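Local coordinates for hypothetical protein RV2626C (Mycobacterium tuberculosis, PDB 1Y5H) that is a secreted, homodimeric protein with a pair of CBS domains, induced in the hypoxic response, that probably binds zinc and does not seem to bind AMP, at residues Ser83-Ala91 with His103-Ser112; Val21-Ala29 with Pro71-Arg81. One frame throughout, in Å; residues are numbered along the deposited sequence.

Interaction 1 (Ser83-Ala91 with His103-Ser112); sequences SIYYVDANA and HQVRRVPVIS
Val87 O accepts Ile111 N at 2.9 Å, and the same oxygen also receives a CA-H...O contact from Val110. Val87 also gives its own N-H the other way, Val87 N to Pro109 O at 3.1 Å. A weak third link, Ala89 N to Ile111 O, bends to 131° as the chain leaves the strand. This is the parallel pairing of strands 87-88 and 107-112, the two ends of a beta-alpha-beta unit in the second CBS domain whose connection is helix 93-103. Val87, Val108 and Val99 of that helix pack together; on the same side as Val87, Val110 puts CG2 4.1 Å from Val87 CG2 and CG1 against the backbone of Ala89. On the face of Ile111 and Asp88, Ile111 CG1 lies 3.7 Å from Tyr86 CG, just before the strand, while Leu51 of the neighbouring sheet also packs on Ile111. Further back, the Tyr85 ring makes an offset stack with His103, the planes 29° apart. With CG between backbone N and carbonyl carbon (chi1 46°), Tyr85 keeps CB over the imidazole, 3.6 Å from the centroid of the His103 ring, as its own ring runs back toward Val105, whose CG1 touches the phenol oxygen. A water bridges that hydroxyl to Arg107 O, lying in the ring plane 2.6 Å from Tyr85 OH. His103 is probably a zinc ligand, as in related proteins. At the far end Asp88 OD2 accepts Asn90 N from above the carboxylate plane, closing an Asx turn.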
loop_
_atom_site.group_PDB
_atom_site.type_symbol
_atom_site.label_atom_id
_atom_site.label_comp_id
_atom_site.label_asym_id
_atom_site.label_seq_id
_atom_site.Cartn_x
_atom_site.Cartn_y
_atom_site.Cartn_z
ATOM N N SER A 83 4.824 1.136 14.954
ATOM C CA SER A 83 5.586 2.052 14.116
ATOM C C SER A 83 5.703 3.473 14.654
ATOM O O SER A 83 4.989 4.370 14.201
ATOM C CB SER A 83 4.951 2.102 12.722
ATOM O OG SER A 83 4.742 0.797 12.208
ATOM N N ILE A 84 6.606 3.693 15.602
ATOM C CA ILE A 84 6.762 5.037 16.129
ATOM C C ILE A 84 8.063 5.707 15.700
ATOM O O ILE A 84 9.161 5.358 16.140
ATOM C CB ILE A 84 6.645 5.079 17.673
ATOM C CG1 ILE A 84 6.684 6.539 18.144
ATOM C CG2 ILE A 84 7.755 4.263 18.310
ATOM C CD1 ILE A 84 6.378 6.733 19.618
ATOM N N TYR A 85 7.918 6.667 14.802
ATOM C CA TYR A 85 9.041 7.440 14.311
ATOM C C TYR A 85 8.502 8.836 14.094
ATOM O O TYR A 85 7.308 9.014 13.849
ATOM C CB TYR A 85 9.597 6.843 13.007
ATOM C CG TYR A 85 8.555 6.473 11.972
ATOM C CD1 TYR A 85 8.079 7.415 11.059
ATOM C CD2 TYR A 85 8.036 5.178 11.911
ATOM C CE1 TYR A 85 7.113 7.076 10.116
ATOM C CE2 TYR A 85 7.071 4.832 10.973
ATOM C CZ TYR A 85 6.613 5.783 10.081
ATOM O OH TYR A 85 5.644 5.442 9.167
ATOM N N TYR A 86 9.376 9.826 14.207
ATOM C CA TYR A 86 8.978 11.213 14.036
ATOM C C TYR A 86 10.213 12.085 14.080
ATOM O O TYR A 86 11.307 11.603 14.355
ATOM C CB TYR A 86 8.028 11.644 15.162
ATOM C CG TYR A 86 8.582 11.501 16.573
ATOM C CD1 TYR A 86 9.486 12.433 17.105
ATOM C CD2 TYR A 86 8.181 10.444 17.384
ATOM C CE1 TYR A 86 9.967 12.303 18.419
ATOM C CE2 TYR A 86 8.653 10.307 18.686
ATOM C CZ TYR A 86 9.540 11.236 19.198
ATOM O OH TYR A 86 9.973 11.090 20.495
ATOM N N VAL A 87 10.021 13.364 13.789
ATOM C CA VAL A 87 11.101 14.330 13.855
ATOM C C VAL A 87 10.584 15.539 14.611
ATOM O O VAL A 87 9.378 15.812 14.632
ATOM C CB VAL A 87 11.590 14.786 12.456
ATOM C CG1 VAL A 87 12.188 13.610 11.709
ATOM C CG2 VAL A 87 10.446 15.411 11.664
ATOM N N ASP A 88 11.504 16.250 15.248
ATOM C CA ASP A 88 11.170 17.450 15.995
ATOM C C ASP A 88 10.913 18.562 14.981
ATOM O O ASP A 88 11.427 18.521 13.862
ATOM C CB ASP A 88 12.335 17.830 16.909
ATOM C CG ASP A 88 12.132 19.166 17.587
ATOM O OD1 ASP A 88 11.152 19.309 18.348
ATOM O OD2 ASP A 88 12.954 20.078 17.354
ATOM N N ALA A 89 10.117 19.550 15.372
ATOM C CA ALA A 89 9.788 20.657 14.483
ATOM C C ALA A 89 11.028 21.402 13.983
ATOM O O ALA A 89 10.993 22.034 12.928
ATOM C CB ALA A 89 8.848 21.621 15.187
ATOM N N ASN A 90 12.120 21.316 14.734
ATOM C CA ASN A 90 13.361 21.996 14.357
ATOM C C ASN A 90 14.343 21.099 13.607
ATOM O O ASN A 90 15.471 21.506 13.331
ATOM C CB ASN A 90 14.048 22.557 15.606
ATOM C CG ASN A 90 13.358 23.789 16.151
ATOM O OD1 ASN A 90 13.585 24.188 17.292
ATOM N ND2 ASN A 90 12.516 24.409 15.331
ATOM N N ALA A 91 13.913 19.887 13.272
ATOM C CA ALA A 91 14.774 18.945 12.565
ATOM C C ALA A 91 15.172 19.435 11.176
ATOM O O ALA A 91 14.395 20.096 10.484
ATOM C CB ALA A 91 14.081 17.583 12.456
ATOM N N HIS A 103 13.363 3.866 8.412
ATOM C CA HIS A 103 12.050 3.230 8.487
ATOM C C HIS A 103 11.424 2.895 7.134
ATOM O O HIS A 103 10.353 2.289 7.075
ATOM C CB HIS A 103 11.109 4.122 9.300
ATOM C CG HIS A 103 11.531 4.291 10.724
ATOM N ND1 HIS A 103 11.244 3.358 11.701
ATOM C CD2 HIS A 103 12.260 5.255 11.332
ATOM C CE1 HIS A 103 11.779 3.742 12.845
ATOM N NE2 HIS A 103 12.402 4.892 12.649
ATOM N N GLN A 104 12.091 3.285 6.052
ATOM C CA GLN A 104 11.600 3.014 4.703
ATOM C C GLN A 104 10.203 3.578 4.451
ATOM O O GLN A 104 9.316 2.872 3.964
ATOM C CB GLN A 104 11.600 1.505 4.439
ATOM C CG GLN A 104 12.985 0.914 4.257
ATOM C CD GLN A 104 13.633 1.353 2.956
ATOM O OE1 GLN A 104 13.209 0.951 1.870
ATOM N NE2 GLN A 104 14.663 2.188 3.059
ATOM N N VAL A 105 10.018 4.858 4.768
ATOM C CA VAL A 105 8.731 5.520 4.578
ATOM C C VAL A 105 8.857 6.818 3.787
ATOM O O VAL A 105 9.940 7.397 3.689
ATOM C CB VAL A 105 8.060 5.830 5.934
ATOM C CG1 VAL A 105 7.603 4.535 6.589
ATOM C CG2 VAL A 105 9.033 6.564 6.842
ATOM N N ARG A 106 7.736 7.268 3.232
ATOM C CA ARG A 106 7.725 8.484 2.439
ATOM C C ARG A 106 7.221 9.711 3.173
ATOM O O ARG A 106 7.263 10.818 2.639
ATOM N N ARG A 107 6.721 9.522 4.387
ATOM C CA ARG A 107 6.245 10.648 5.172
ATOM C C ARG A 107 6.491 10.398 6.649
ATOM O O ARG A 107 6.471 9.256 7.115
ATOM C CB ARG A 107 4.765 10.927 4.904
ATOM C CG ARG A 107 3.796 9.853 5.348
ATOM C CD ARG A 107 2.371 10.315 5.065
ATOM N NE ARG A 107 2.176 10.584 3.643
ATOM C CZ ARG A 107 1.331 11.487 3.152
ATOM N NH1 ARG A 107 0.588 12.225 3.964
ATOM N NH2 ARG A 107 1.238 11.660 1.842
ATOM N N VAL A 108 6.724 11.481 7.378
ATOM C CA VAL A 108 7.028 11.404 8.797
ATOM C C VAL A 108 6.269 12.454 9.592
ATOM O O VAL A 108 6.069 13.571 9.122
ATOM C CB VAL A 108 8.543 11.622 9.011
ATOM C CG1 VAL A 108 8.875 11.684 10.485
ATOM C CG2 VAL A 108 9.318 10.506 8.327
ATOM N N PRO A 109 5.829 12.100 10.808
ATOM C CA PRO A 109 5.095 13.044 11.657
ATOM C C PRO A 109 6.073 14.045 12.262
ATOM O O PRO A 109 7.230 13.716 12.518
ATOM C CB PRO A 109 4.482 12.157 12.747
ATOM C CG PRO A 109 4.599 10.759 12.228
ATOM C CD PRO A 109 5.850 10.758 11.406
ATOM N N VAL A 110 5.608 15.269 12.478
ATOM C CA VAL A 110 6.439 16.300 13.089
ATOM C C VAL A 110 5.854 16.573 14.471
ATOM O O VAL A 110 4.645 16.790 14.612
ATOM C CB VAL A 110 6.441 17.584 12.243
ATOM C CG1 VAL A 110 7.341 18.628 12.883
ATOM C CG2 VAL A 110 6.916 17.266 10.837
ATOM N N ILE A 111 6.713 16.541 15.486
ATOM C CA ILE A 111 6.295 16.745 16.867
ATOM C C ILE A 111 6.869 18.013 17.484
ATOM O O ILE A 111 7.985 18.425 17.167
ATOM C CB ILE A 111 6.730 15.541 17.748
ATOM C CG1 ILE A 111 6.110 14.246 17.209
ATOM C CG2 ILE A 111 6.321 15.764 19.194
ATOM C CD1 ILE A 111 4.600 14.236 17.216
ATOM N N SER A 112 6.086 18.621 18.366
ATOM C CA SER A 112 6.495 19.826 19.071
ATOM C C SER A 112 5.786 19.784 20.414
ATOM O O SER A 112 4.558 19.841 20.474
ATOM C CB SER A 112 6.078 21.077 18.297
ATOM O OG SER A 112 6.587 22.248 18.915
HETATM O O HOH W 1 4.736 6.874 7.182
HETATM O O HOH W 2 9.901 21.780 19.125
#

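Interaction 2 (Val21-Ala29 with Pro71-Arg81); sequences VGEHETLTA and PNTATAGELAR
Backbone bonds join Glu23-Thr28 to Pro71-Gly77, with Thr26 and Thr75 facing each other at a single bridge where each is the N-cap of its own helix. Ala76 N donates to Glu25 O (2.8 Å), and Gly77 N meets a lone pair of Glu23 O in the carbonyl plane. On the other side of the bridge Leu27 N donates to Ala74 O, and Thr28 N reaches Pro71 O from above its carbonyl plane. Thus the first turns of helices 27-37 and 76-80 have amide hydrogens taken by carbonyls of the opposite segment, while each threonine hydroxyl accepts an amide of its own helix, Ala29 N for Thr26 and Glu78 N for Thr75. Leu27 drives its branched end between Ala74 and Leu79, CD1 lying 3.8 Å from both Ala74 CB and Leu79 CD2. Thr28 OG1 donates to Asn72 OD1 at 2.9 Å, again out of the amide plane; Leu65 of the second subunit packs on Thr28 and Pro71. At the outer end Glu23 OE1 lies at the guanidinium edge of Arg81 in a salt bridge, but its 2.5 Å from Arg81 NH2 is implausibly short and the exact geometry doubtful. The four main-chain bonds therefore carry most of the polar pairing that joins the turn between strand 21-22 and helix 27-37 to the chain leading into helix 76-80, with the caps fixing each helix start.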
loop_
_atom_site.group_PDB
_atom_site.type_symbol
_atom_site.label_atom_id
_atom_site.label_comp_id
_atom_site.label_asym_id
_atom_site.label_seq_id
_atom_site.Cartn_x
_atom_site.Cartn_y
_atom_site.Cartn_z
ATOM N N VAL A 21 -5.649 10.805 13.758
ATOM C CA VAL A 21 -6.718 9.839 13.968
ATOM C C VAL A 21 -6.598 9.251 15.365
ATOM O O VAL A 21 -5.505 8.943 15.817
ATOM C CB VAL A 21 -6.642 8.720 12.919
ATOM C CG1 VAL A 21 -7.723 7.683 13.172
ATOM C CG2 VAL A 21 -6.792 9.321 11.526
ATOM N N GLY A 22 -7.726 9.111 16.053
ATOM C CA GLY A 22 -7.702 8.578 17.403
ATOM C C GLY A 22 -7.263 7.129 17.471
ATOM O O GLY A 22 -7.632 6.320 16.617
ATOM N N GLU A 23 -6.482 6.800 18.495
ATOM C CA GLU A 23 -5.980 5.442 18.681
ATOM C C GLU A 23 -7.090 4.409 18.869
ATOM O O GLU A 23 -6.890 3.226 18.593
ATOM C CB GLU A 23 -5.043 5.382 19.895
ATOM C CG GLU A 23 -5.735 5.766 21.200
ATOM C CD GLU A 23 -4.954 5.372 22.445
ATOM O OE1 GLU A 23 -4.656 4.169 22.607
ATOM O OE2 GLU A 23 -4.650 6.263 23.267
ATOM N N HIS A 24 -8.255 4.844 19.341
ATOM C CA HIS A 24 -9.362 3.917 19.565
ATOM C C HIS A 24 -10.294 3.758 18.371
ATOM O O HIS A 24 -11.262 2.993 18.433
ATOM C CB HIS A 24 -10.171 4.348 20.791
ATOM C CG HIS A 24 -9.360 4.423 22.048
ATOM N ND1 HIS A 24 -8.718 3.328 22.586
ATOM C CD2 HIS A 24 -9.056 5.469 22.853
ATOM C CE1 HIS A 24 -8.052 3.696 23.665
ATOM N NE2 HIS A 24 -8.240 4.990 23.849
ATOM N N GLU A 25 -10.020 4.482 17.290
ATOM C CA GLU A 25 -10.851 4.360 16.098
ATOM C C GLU A 25 -10.572 2.992 15.468
ATOM O O GLU A 25 -9.455 2.475 15.560
ATOM C CB GLU A 25 -10.559 5.508 15.125
ATOM C CG GLU A 25 -10.887 6.871 15.751
ATOM C CD GLU A 25 -11.012 8.001 14.744
ATOM O OE1 GLU A 25 -11.868 7.900 13.837
ATOM O OE2 GLU A 25 -10.267 8.999 14.865
ATOM N N THR A 26 -11.592 2.394 14.858
ATOM C CA THR A 26 -11.444 1.072 14.242
ATOM C C THR A 26 -10.639 1.123 12.946
ATOM O O THR A 26 -10.411 2.193 12.381
ATOM C CB THR A 26 -12.813 0.439 13.938
ATOM O OG1 THR A 26 -13.444 1.150 12.864
ATOM C CG2 THR A 26 -13.708 0.482 15.185
ATOM N N LEU A 27 -10.194 -0.039 12.478
ATOM C CA LEU A 27 -9.427 -0.072 11.239
ATOM C C LEU A 27 -10.327 0.307 10.068
ATOM O O LEU A 27 -9.871 0.911 9.098
ATOM C CB LEU A 27 -8.812 -1.458 11.009
ATOM C CG LEU A 27 -7.808 -1.926 12.069
ATOM C CD1 LEU A 27 -7.229 -3.282 11.647
ATOM C CD2 LEU A 27 -6.685 -0.897 12.224
ATOM N N THR A 28 -11.603 -0.052 10.159
ATOM C CA THR A 28 -12.543 0.295 9.102
ATOM C C THR A 28 -12.651 1.817 9.031
ATOM O O THR A 28 -12.676 2.399 7.949
ATOM C CB THR A 28 -13.929 -0.311 9.377
ATOM O OG1 THR A 28 -13.831 -1.742 9.344
ATOM C CG2 THR A 28 -14.935 0.145 8.327
ATOM N N ALA A 29 -12.708 2.466 10.189
ATOM C CA ALA A 29 -12.797 3.920 10.209
ATOM C C ALA A 29 -11.533 4.533 9.613
ATOM O O ALA A 29 -11.600 5.504 8.858
ATOM C CB ALA A 29 -13.007 4.416 11.638
ATOM N N PRO A 71 -11.678 -5.888 11.279
ATOM C CA PRO A 71 -11.461 -4.448 11.088
ATOM C C PRO A 71 -12.475 -3.547 11.784
ATOM O O PRO A 71 -12.224 -2.349 11.954
ATOM C CB PRO A 71 -11.474 -4.294 9.571
ATOM C CG PRO A 71 -12.412 -5.372 9.135
ATOM C CD PRO A 71 -11.995 -6.545 9.997
ATOM N N ASN A 72 -13.608 -4.117 12.193
ATOM C CA ASN A 72 -14.635 -3.334 12.875
ATOM C C ASN A 72 -14.428 -3.266 14.381
ATOM O O ASN A 72 -15.132 -2.517 15.065
ATOM C CB ASN A 72 -16.035 -3.888 12.584
ATOM C CG ASN A 72 -16.462 -3.664 11.152
ATOM O OD1 ASN A 72 -16.263 -2.588 10.596
ATOM N ND2 ASN A 72 -17.068 -4.682 10.549
ATOM N N THR A 73 -13.485 -4.045 14.903
ATOM C CA THR A 73 -13.199 -4.030 16.336
ATOM C C THR A 73 -11.728 -3.735 16.637
ATOM O O THR A 73 -11.419 -3.113 17.655
ATOM C CB THR A 73 -13.610 -5.353 17.025
ATOM O OG1 THR A 73 -12.805 -6.434 16.538
ATOM C CG2 THR A 73 -15.079 -5.650 16.757
ATOM N N ALA A 74 -10.822 -4.179 15.765
ATOM C CA ALA A 74 -9.395 -3.907 15.952
ATOM C C ALA A 74 -9.228 -2.397 15.794
ATOM O O ALA A 74 -9.896 -1.783 14.964
ATOM C CB ALA A 74 -8.570 -4.643 14.897
ATOM N N THR A 75 -8.330 -1.806 16.573
ATOM C CA THR A 75 -8.133 -0.358 16.535
ATOM C C THR A 75 -6.865 0.115 15.840
ATOM O O THR A 75 -5.893 -0.629 15.700
ATOM C CB THR A 75 -8.123 0.219 17.950
ATOM O OG1 THR A 75 -6.961 -0.253 18.643
ATOM C CG2 THR A 75 -9.370 -0.214 18.710
ATOM N N ALA A 76 -6.884 1.368 15.406
ATOM C CA ALA A 76 -5.737 1.957 14.727
ATOM C C ALA A 76 -4.517 1.916 15.642
ATOM O O ALA A 76 -3.399 1.643 15.195
ATOM C CB ALA A 76 -6.050 3.399 14.331
ATOM N N GLY A 77 -4.740 2.190 16.924
ATOM C CA GLY A 77 -3.646 2.182 17.882
ATOM C C GLY A 77 -2.974 0.827 18.035
ATOM O O GLY A 77 -1.752 0.748 18.174
ATOM N N GLU A 78 -3.767 -0.243 18.006
ATOM C CA GLU A 78 -3.238 -1.594 18.156
ATOM C C GLU A 78 -2.186 -1.905 17.101
ATOM O O GLU A 78 -1.229 -2.634 17.364
ATOM C CB GLU A 78 -4.368 -2.610 18.076
ATOM N N LEU A 79 -2.371 -1.365 15.902
ATOM C CA LEU A 79 -1.417 -1.597 14.826
ATOM C C LEU A 79 -0.367 -0.491 14.717
ATOM O O LEU A 79 0.789 -0.752 14.381
ATOM C CB LEU A 79 -2.149 -1.729 13.484
ATOM C CG LEU A 79 -2.904 -3.036 13.210
ATOM C CD1 LEU A 79 -3.993 -3.250 14.242
ATOM C CD2 LEU A 79 -3.489 -2.993 11.807
ATOM N N ALA A 80 -0.761 0.743 15.014
ATOM C CA ALA A 80 0.160 1.871 14.905
ATOM C C ALA A 80 1.273 1.903 15.951
ATOM O O ALA A 80 2.343 2.465 15.700
ATOM C CB ALA A 80 -0.621 3.181 14.939
ATOM N N ARG A 81 1.033 1.305 17.116
ATOM C CA ARG A 81 2.045 1.298 18.171
ATOM C C ARG A 81 3.302 0.518 17.798
ATOM O O ARG A 81 4.275 0.537 18.544
ATOM C CB ARG A 81 1.464 0.746 19.477
ATOM C CG ARG A 81 0.528 1.713 20.181
ATOM C CD ARG A 81 -0.319 0.991 21.222
ATOM N NE ARG A 81 -1.527 1.746 21.520
ATOM C CZ ARG A 81 -2.726 1.201 21.686
ATOM N NH1 ARG A 81 -2.885 -0.112 21.584
ATOM N NH2 ARG A 81 -3.769 1.972 21.947
HETATM O O HOH W 3 -15.977 0.263 12.483
#

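How the interactions relate
From the N terminus, the chain passes through 21-29, the strand 21-22 and the start of helix 27-37 in the first CBS domain, then runs through strands 41-45 and 51-56 and helix 57-65 before 71-81 returns to close interaction 2. That is a long loop, with 41 residues between the segments. Interaction 1 follows in series: 83-91 starts just beyond helix 76-80, and the segment 103-112 closes a short, mostly helical loop of 11 residues. The two loops neither nest nor cross. Their centres are about 20 Å apart, on opposite sides of the chain's centre: interaction 2 joins the starts of helices 27-37 and 76-80, and interaction 1 pairs edge strand 87-88 with 107-112 in the sheet that also takes in strand 15-16.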